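Local structure of alpha,alpha-trehalose-phosphate synthase (UDP-forming) (Burkholderia xenovorans, 5HXA) at residues A[445-448]-A[449-453]; A[455-458]-A[459-462]; A[170-173]-A[174-177]. The protein belongs to glycosyltransferase family 20, whose members have the GT-B architecture of two Rossmann-like domains facing each other across a cleft. All blocks are in the same frame, centred on the assembly; numbering follows the deposited sequence.

Interaction 1 of 3, residues A[445-448]-A[449-453]; sequences RENN and LSVWR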
loop_
_atom_site.group_PDB
_atom_site.type_symbol
_atom_site.label_atom_id
_atom_site.label_comp_id
_atom_site.label_asym_id
_atom_site.label_seq_id
_atom_site.Cartn_x
_atom_site.Cartn_y
_atom_site.Cartn_z
ATOM N N ARG A 445 14.699 -24.774 -15.717
ATOM C CA ARG A 445 14.740 -26.226 -15.846
ATOM C C ARG A 445 14.918 -26.885 -14.487
ATOM O O ARG A 445 14.333 -27.940 -14.213
ATOM C CB ARG A 445 15.876 -26.650 -16.780
ATOM C CG ARG A 445 15.657 -26.312 -18.237
ATOM C CD ARG A 445 16.745 -26.925 -19.111
ATOM N NE ARG A 445 16.527 -26.607 -20.518
ATOM C CZ ARG A 445 17.290 -25.776 -21.217
ATOM N NH1 ARG A 445 18.339 -25.194 -20.644
ATOM N NH2 ARG A 445 17.010 -25.540 -22.490
ATOM N N GLU A 446 15.733 -26.280 -13.627
ATOM C CA GLU A 446 16.023 -26.891 -12.335
ATOM C C GLU A 446 14.839 -26.752 -11.387
ATOM O O GLU A 446 14.521 -27.678 -10.634
ATOM C CB GLU A 446 17.286 -26.259 -11.752
ATOM C CG GLU A 446 17.644 -26.709 -10.358
ATOM C CD GLU A 446 19.031 -26.250 -9.960
ATOM O OE1 GLU A 446 19.895 -27.115 -9.712
ATOM O OE2 GLU A 446 19.260 -25.021 -9.922
ATOM N N ASN A 447 14.149 -25.620 -11.429
ATOM C CA ASN A 447 12.974 -25.453 -10.584
ATOM C C ASN A 447 11.712 -25.457 -11.435
ATOM O O ASN A 447 10.924 -24.510 -11.402
ATOM C CB ASN A 447 13.110 -24.176 -9.753
ATOM C CG ASN A 447 14.410 -24.166 -8.960
ATOM O OD1 ASN A 447 15.331 -23.395 -9.250
ATOM N ND2 ASN A 447 14.514 -25.072 -7.993
ATOM N N ASN A 448 11.511 -26.535 -12.186
ATOM C CA ASN A 448 10.384 -26.624 -13.097
ATOM C C ASN A 448 9.109 -26.967 -12.324
ATOM O O ASN A 448 9.125 -27.210 -11.112
ATOM C CB ASN A 448 10.671 -27.646 -14.202
ATOM C CG ASN A 448 10.808 -29.074 -13.673
ATOM O OD1 ASN A 448 9.862 -29.643 -13.139
ATOM N ND2 ASN A 448 11.986 -29.661 -13.849
ATOM N N LEU A 449 7.990 -27.008 -13.050
ATOM C CA LEU A 449 6.687 -27.189 -12.418
ATOM C C LEU A 449 6.595 -28.498 -11.633
ATOM O O LEU A 449 5.908 -28.553 -10.604
ATOM C CB LEU A 449 5.593 -27.122 -13.482
ATOM C CG LEU A 449 4.144 -27.115 -13.007
ATOM C CD1 LEU A 449 3.918 -26.002 -12.000
ATOM C CD2 LEU A 449 3.233 -26.961 -14.220
ATOM N N SER A 450 7.266 -29.564 -12.093
ATOM C CA SER A 450 7.235 -30.819 -11.339
ATOM C C SER A 450 7.909 -30.663 -9.985
ATOM O O SER A 450 7.443 -31.224 -8.986
ATOM C CB SER A 450 7.907 -31.949 -12.122
ATOM O OG SER A 450 7.085 -32.366 -13.193
ATOM N N VAL A 451 9.015 -29.910 -9.935
ATOM C CA VAL A 451 9.696 -29.668 -8.665
ATOM C C VAL A 451 8.773 -28.932 -7.707
ATOM O O VAL A 451 8.672 -29.279 -6.526
ATOM C CB VAL A 451 11.013 -28.899 -8.895
ATOM C CG1 VAL A 451 11.624 -28.464 -7.557
ATOM C CG2 VAL A 451 11.997 -29.758 -9.668
ATOM N N TRP A 452 8.066 -27.921 -8.208
ATOM C CA TRP A 452 7.095 -27.195 -7.395
ATOM C C TRP A 452 6.081 -28.143 -6.766
ATOM O O TRP A 452 5.873 -28.142 -5.546
ATOM C CB TRP A 452 6.391 -26.156 -8.264
ATOM C CG TRP A 452 5.245 -25.458 -7.594
ATOM C CD1 TRP A 452 5.329 -24.438 -6.698
ATOM C CD2 TRP A 452 3.844 -25.719 -7.779
ATOM N NE1 TRP A 452 4.073 -24.045 -6.308
ATOM C CE2 TRP A 452 3.141 -24.813 -6.955
ATOM C CE3 TRP A 452 3.118 -26.628 -8.555
ATOM C CZ2 TRP A 452 1.744 -24.788 -6.885
ATOM C CZ3 TRP A 452 1.727 -26.596 -8.497
ATOM C CH2 TRP A 452 1.056 -25.680 -7.663
ATOM N N ARG A 453 5.443 -28.958 -7.601
ATOM C CA ARG A 453 4.422 -29.877 -7.114
ATOM C C ARG A 453 5.013 -30.923 -6.175
ATOM O O ARG A 453 4.433 -31.222 -5.122
ATOM C CB ARG A 453 3.728 -30.544 -8.305
ATOM C CG ARG A 453 2.892 -31.748 -7.953
ATOM C CD ARG A 453 3.441 -32.988 -8.632
ATOM N NE ARG A 453 3.354 -32.896 -10.084
ATOM C CZ ARG A 453 4.121 -33.581 -10.928
ATOM N NH1 ARG A 453 5.057 -34.406 -10.472
ATOM N NH2 ARG A 453 3.961 -33.426 -12.233
#
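Asn448 turns its carboxamide over Ser450 and Val451 in the first turn of helix 449-461, as the N-cap of that helix. Its chi1 of 65° sets CG between the backbone N and the carbonyl carbon, which folds the amide back against the chain. OD1 then comes 2.8 Å from Ser450 N and 3.3 Å from Val451 N; both capping bonds are weak, the first strongly bent (126°). OD1 also lies 3.2 Å from Ser450 CB, so the approach to this turn is tight. The other end of the same amide faces the preceding helix: ND2 donates to Arg445 O at 2.9 Å, slightly out of both the amide and the carbonyl plane. One flat group thereby ties the last turn of one helix to the first turn of the next. Val451 crosses the Asn448 side chain at about a right angle and sets CG2 3.4 Å from Glu446 O, placing a methyl group against that carbonyl. On the backbone, Trp452 N donates to Asn448 O at 3.2 Å and 163°, the first regular helical bond. Ser450 OG looks elsewhere, to Tyr237 OH. The junction joins helix 430-446, where Arg445 forms a salt bridge with Asp239, to helix 449-461. The latter helix sends Leu449 against Ile34 of helix 32-43, while Trp452 meets Trp136 of strand 134-138 and, edge-to-face, Phe161 of strand 158-161.

Interaction 2 of 3, residues A[455-458]-A[459-462]; sequences TFLA and DLRN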
loop_
_atom_site.group_PDB
_atom_site.type_symbol
_atom_site.label_atom_id
_atom_site.label_comp_id
_atom_site.label_asym_id
_atom_site.label_seq_id
_atom_site.Cartn_x
_atom_site.Cartn_y
_atom_site.Cartn_z
ATOM N N THR A 455 7.817 -30.826 -4.365
ATOM C CA THR A 455 8.327 -30.300 -3.104
ATOM C C THR A 455 7.181 -29.967 -2.163
ATOM O O THR A 455 7.256 -30.248 -0.961
ATOM C CB THR A 455 9.207 -29.063 -3.325
ATOM O OG1 THR A 455 8.454 -28.066 -4.014
ATOM C CG2 THR A 455 10.448 -29.418 -4.138
ATOM N N PHE A 456 6.113 -29.374 -2.683
ATOM C CA PHE A 456 4.971 -29.092 -1.820
ATOM C C PHE A 456 4.368 -30.390 -1.293
ATOM O O PHE A 456 4.101 -30.524 -0.092
ATOM C CB PHE A 456 3.918 -28.267 -2.565
ATOM C CG PHE A 456 2.813 -27.780 -1.665
ATOM C CD1 PHE A 456 1.710 -28.588 -1.405
ATOM C CD2 PHE A 456 2.911 -26.551 -1.031
ATOM C CE1 PHE A 456 0.713 -28.166 -0.544
ATOM C CE2 PHE A 456 1.908 -26.113 -0.172
ATOM C CZ PHE A 456 0.810 -26.925 0.069
ATOM N N LEU A 457 4.169 -31.368 -2.178
ATOM C CA LEU A 457 3.507 -32.604 -1.771
ATOM C C LEU A 457 4.352 -33.416 -0.790
ATOM O O LEU A 457 3.796 -34.095 0.081
ATOM C CB LEU A 457 3.154 -33.440 -3.006
ATOM C CG LEU A 457 1.983 -32.906 -3.850
ATOM C CD1 LEU A 457 1.765 -33.781 -5.074
ATOM C CD2 LEU A 457 0.707 -32.813 -3.021
ATOM N N ALA A 458 5.687 -33.359 -0.898
ATOM C CA ALA A 458 6.522 -34.060 0.078
ATOM C C ALA A 458 6.345 -33.471 1.473
ATOM O O ALA A 458 6.304 -34.207 2.460
ATOM C CB ALA A 458 7.995 -34.012 -0.333
ATOM N N ASP A 459 6.236 -32.143 1.574
ATOM C CA ASP A 459 5.964 -31.534 2.874
ATOM C C ASP A 459 4.589 -31.939 3.388
ATOM O O ASP A 459 4.424 -32.211 4.581
ATOM C CB ASP A 459 6.073 -30.007 2.787
ATOM C CG ASP A 459 7.514 -29.532 2.650
ATOM O OD1 ASP A 459 8.422 -30.319 2.955
ATOM O OD2 ASP A 459 7.741 -28.377 2.235
ATOM N N LEU A 460 3.591 -31.991 2.499
ATOM C CA LEU A 460 2.249 -32.382 2.926
ATOM C C LEU A 460 2.212 -33.834 3.389
ATOM O O LEU A 460 1.495 -34.170 4.342
ATOM C CB LEU A 460 1.244 -32.152 1.794
ATOM C CG LEU A 460 -0.232 -32.409 2.131
ATOM C CD1 LEU A 460 -0.670 -31.553 3.323
ATOM C CD2 LEU A 460 -1.124 -32.136 0.917
ATOM N N ARG A 461 2.972 -34.714 2.730
ATOM C CA ARG A 461 3.033 -36.109 3.159
ATOM C C ARG A 461 3.915 -36.320 4.380
ATOM O O ARG A 461 3.944 -37.436 4.917
ATOM C CB ARG A 461 3.531 -36.998 2.012
ATOM C CG ARG A 461 2.596 -37.008 0.813
ATOM C CD ARG A 461 3.094 -37.915 -0.303
ATOM N NE ARG A 461 2.109 -38.020 -1.377
ATOM C CZ ARG A 461 2.313 -37.639 -2.636
ATOM N NH1 ARG A 461 3.482 -37.135 -3.004
ATOM N NH2 ARG A 461 1.347 -37.779 -3.538
ATOM N N ASN A 462 4.642 -35.298 4.821
ATOM C CA ASN A 462 5.477 -35.386 6.016
ATOM C C ASN A 462 4.744 -34.940 7.281
ATOM O O ASN A 462 5.330 -34.960 8.366
ATOM C CB ASN A 462 6.745 -34.543 5.822
ATOM C CG ASN A 462 7.798 -34.816 6.887
ATOM O OD1 ASN A 462 8.223 -35.955 7.076
ATOM N ND2 ASN A 462 8.220 -33.766 7.589
HETATM O O HOH W 1 9.949 -30.621 0.338
#
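Arg461 lies back along the last turns of helix 449-461 and touches Leu457, four residues earlier. Starting at the root, CB is 3.5 Å from Leu457 O. The next carbon comes closer still, with Arg461 CG 3.2 Å from Leu457 O, because chi1 (-63°) places CG beside the backbone N, which itself donates to that oxygen at 2.8 Å. CD has already moved off, 3.9 Å from Leu457 O. The chain then runs extended to NE, and NH1 ends 3.7 Å from Leu457 CB, which stands oblique to the guanidinium plane. The arginine side chain also touches Ile134 of strand 134-138 and Thr43 of helix 32-43. Beside it, Leu457 CD2 and Leu460 CD2 make a loose apolar contact at 4.4 Å on the buried face.

Asp459 carries the polar side. One water donates to Thr455 O and to Asp459 OD1, 3.0 Å from each, bridging one turn, while OD2 is bonded to Tyr232 OH. Thr455 O thus adds a water to the weak backbone bond from Asp459 N. The chemistry is accordingly divided: leucines pack toward the sheet, the arginine offers mainly its methylene chain to the helix, and the carboxylate is fixed through both oxygens, by water and by tyrosine.

Interaction 3 of 3, residues A[170-173]-A[174-177]; sequences EVLR and TIPP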
loop_
_atom_site.group_PDB
_atom_site.type_symbol
_atom_site.label_atom_id
_atom_site.label_comp_id
_atom_site.label_asym_id
_atom_site.label_seq_id
_atom_site.Cartn_x
_atom_site.Cartn_y
_atom_site.Cartn_z
ATOM N N GLU A 170 0.900 -3.965 7.664
ATOM C CA GLU A 170 0.297 -2.633 7.563
ATOM C C GLU A 170 -0.801 -2.582 6.511
ATOM O O GLU A 170 -1.721 -1.764 6.622
ATOM C CB GLU A 170 1.352 -1.572 7.238
ATOM C CG GLU A 170 2.236 -1.169 8.422
ATOM C CD GLU A 170 1.453 -0.478 9.534
ATOM O OE1 GLU A 170 0.354 0.091 9.286
ATOM O OE2 GLU A 170 1.963 -0.480 10.663
ATOM N N VAL A 171 -0.706 -3.419 5.480
ATOM C CA VAL A 171 -1.689 -3.451 4.400
ATOM C C VAL A 171 -2.774 -4.476 4.679
ATOM O O VAL A 171 -3.959 -4.189 4.491
ATOM C CB VAL A 171 -0.984 -3.720 3.053
ATOM C CG1 VAL A 171 -2.004 -3.982 1.923
ATOM C CG2 VAL A 171 -0.066 -2.550 2.696
ATOM N N LEU A 172 -2.374 -5.672 5.129
ATOM C CA LEU A 172 -3.337 -6.710 5.496
ATOM C C LEU A 172 -4.359 -6.212 6.512
ATOM O O LEU A 172 -5.543 -6.562 6.432
ATOM C CB LEU A 172 -2.601 -7.929 6.072
ATOM C CG LEU A 172 -3.501 -9.102 6.479
ATOM C CD1 LEU A 172 -3.991 -9.804 5.231
ATOM C CD2 LEU A 172 -2.759 -10.070 7.387
ATOM N N ARG A 173 -3.919 -5.414 7.493
ATOM C CA ARG A 173 -4.828 -5.033 8.568
ATOM C C ARG A 173 -5.914 -4.067 8.110
ATOM O O ARG A 173 -6.846 -3.805 8.884
ATOM C CB ARG A 173 -4.048 -4.442 9.751
ATOM C CG ARG A 173 -3.359 -3.089 9.520
ATOM C CD ARG A 173 -2.365 -2.798 10.671
ATOM N NE ARG A 173 -1.842 -1.431 10.663
ATOM C CZ ARG A 173 -2.306 -0.448 11.431
ATOM N NH1 ARG A 173 -3.307 -0.677 12.274
ATOM N NH2 ARG A 173 -1.779 0.765 11.354
ATOM N N THR A 174 -5.846 -3.558 6.876
ATOM C CA THR A 174 -6.951 -2.752 6.365
ATOM C C THR A 174 -8.172 -3.609 6.034
ATOM O O THR A 174 -9.284 -3.077 5.957
ATOM C CB THR A 174 -6.527 -1.933 5.132
ATOM O OG1 THR A 174 -6.197 -2.801 4.039
ATOM C CG2 THR A 174 -5.323 -1.035 5.462
ATOM N N ILE A 175 -7.998 -4.916 5.850
ATOM C CA ILE A 175 -9.131 -5.833 5.669
ATOM C C ILE A 175 -9.774 -6.063 7.036
ATOM O O ILE A 175 -9.115 -6.605 7.935
ATOM C CB ILE A 175 -8.678 -7.164 5.050
ATOM C CG1 ILE A 175 -8.086 -6.949 3.652
ATOM C CG2 ILE A 175 -9.830 -8.177 5.027
ATOM C CD1 ILE A 175 -7.230 -8.143 3.196
ATOM N N PRO A 176 -11.028 -5.681 7.255
ATOM C CA PRO A 176 -11.553 -5.627 8.632
ATOM C C PRO A 176 -11.488 -6.971 9.349
ATOM O O PRO A 176 -11.028 -7.016 10.496
ATOM C CB PRO A 176 -12.993 -5.117 8.442
ATOM C CG PRO A 176 -12.861 -4.210 7.239
ATOM C CD PRO A 176 -11.924 -4.983 6.311
ATOM N N PRO A 177 -11.894 -8.110 8.727
ATOM C CA PRO A 177 -11.752 -9.392 9.452
ATOM C C PRO A 177 -10.399 -10.088 9.300
ATOM O O PRO A 177 -10.333 -11.319 9.412
ATOM C CB PRO A 177 -12.865 -10.255 8.847
ATOM C CG PRO A 177 -12.927 -9.778 7.417
ATOM C CD PRO A 177 -12.695 -8.280 7.494
#
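Thr174, just past helix 169-172, gives two hydrogens to one acceptor, Val171 O. Its hydroxyl OG1 is the closer donor, 2.7 Å from Val171 O and nearly along the C=O axis, whereas Thr174 N reaches the same oxygen at 3.1 Å from well above the carbonyl plane. The hydroxyl can do this because chi1 (65°) sets OG1 between the backbone N and the carbonyl carbon, pointing it back down the chain. OG1 has a weak further bond with Asn101 ND2. The next carbonyl is also used: Ile175 N donates to Leu172 O at 3.0 Å, closing a type I beta turn from Leu172 to Ile175, and the turn brings Leu172 CD1 and Ile175 CD1 to 4.2 Å. Ile175 O in turn is bonded to His178 ND1. Within 170-173, Glu170 OE1 is shared: Arg370 of the second subunit forms a salt bridge to it, and Arg173 grips it side-on with NE and NH2, each at 3.0 Å, although Arg173 has two conformers and this grip is certain for one of them alone. Two arginines on one oxygen would tend to keep the carboxylate ionised. The turn links helix 169-172 to helix 178-185: Leu172 packs on Val182, Val171 and Ile175 lie on Thr96 of helix 78-97, and Thr174 faces Phe413 of the second subunit.

How the interactions relate
Interactions 1 and 2 follow one another on helix 449-461, their centres 14 Å apart: the first starts the helix and the second covers its final turns. They are coupled through Thr455 OG1, which is bonded to Val451 O and Trp452 O, and through shared neighbours, since Trp136, Tyr232 and helix 32-43 border both. Interaction 3 is separate, with its centre 33 Å from interaction 1 and 30 Å from interaction 2, and nearest atoms about 20 and 18 Å away. It alone of the three touches the second subunit. A sodium ion lies about 3 Å from the Arg173 side chain; the 1,2-ethanediol molecules near all three contacts probably come from the crystallisation liquor.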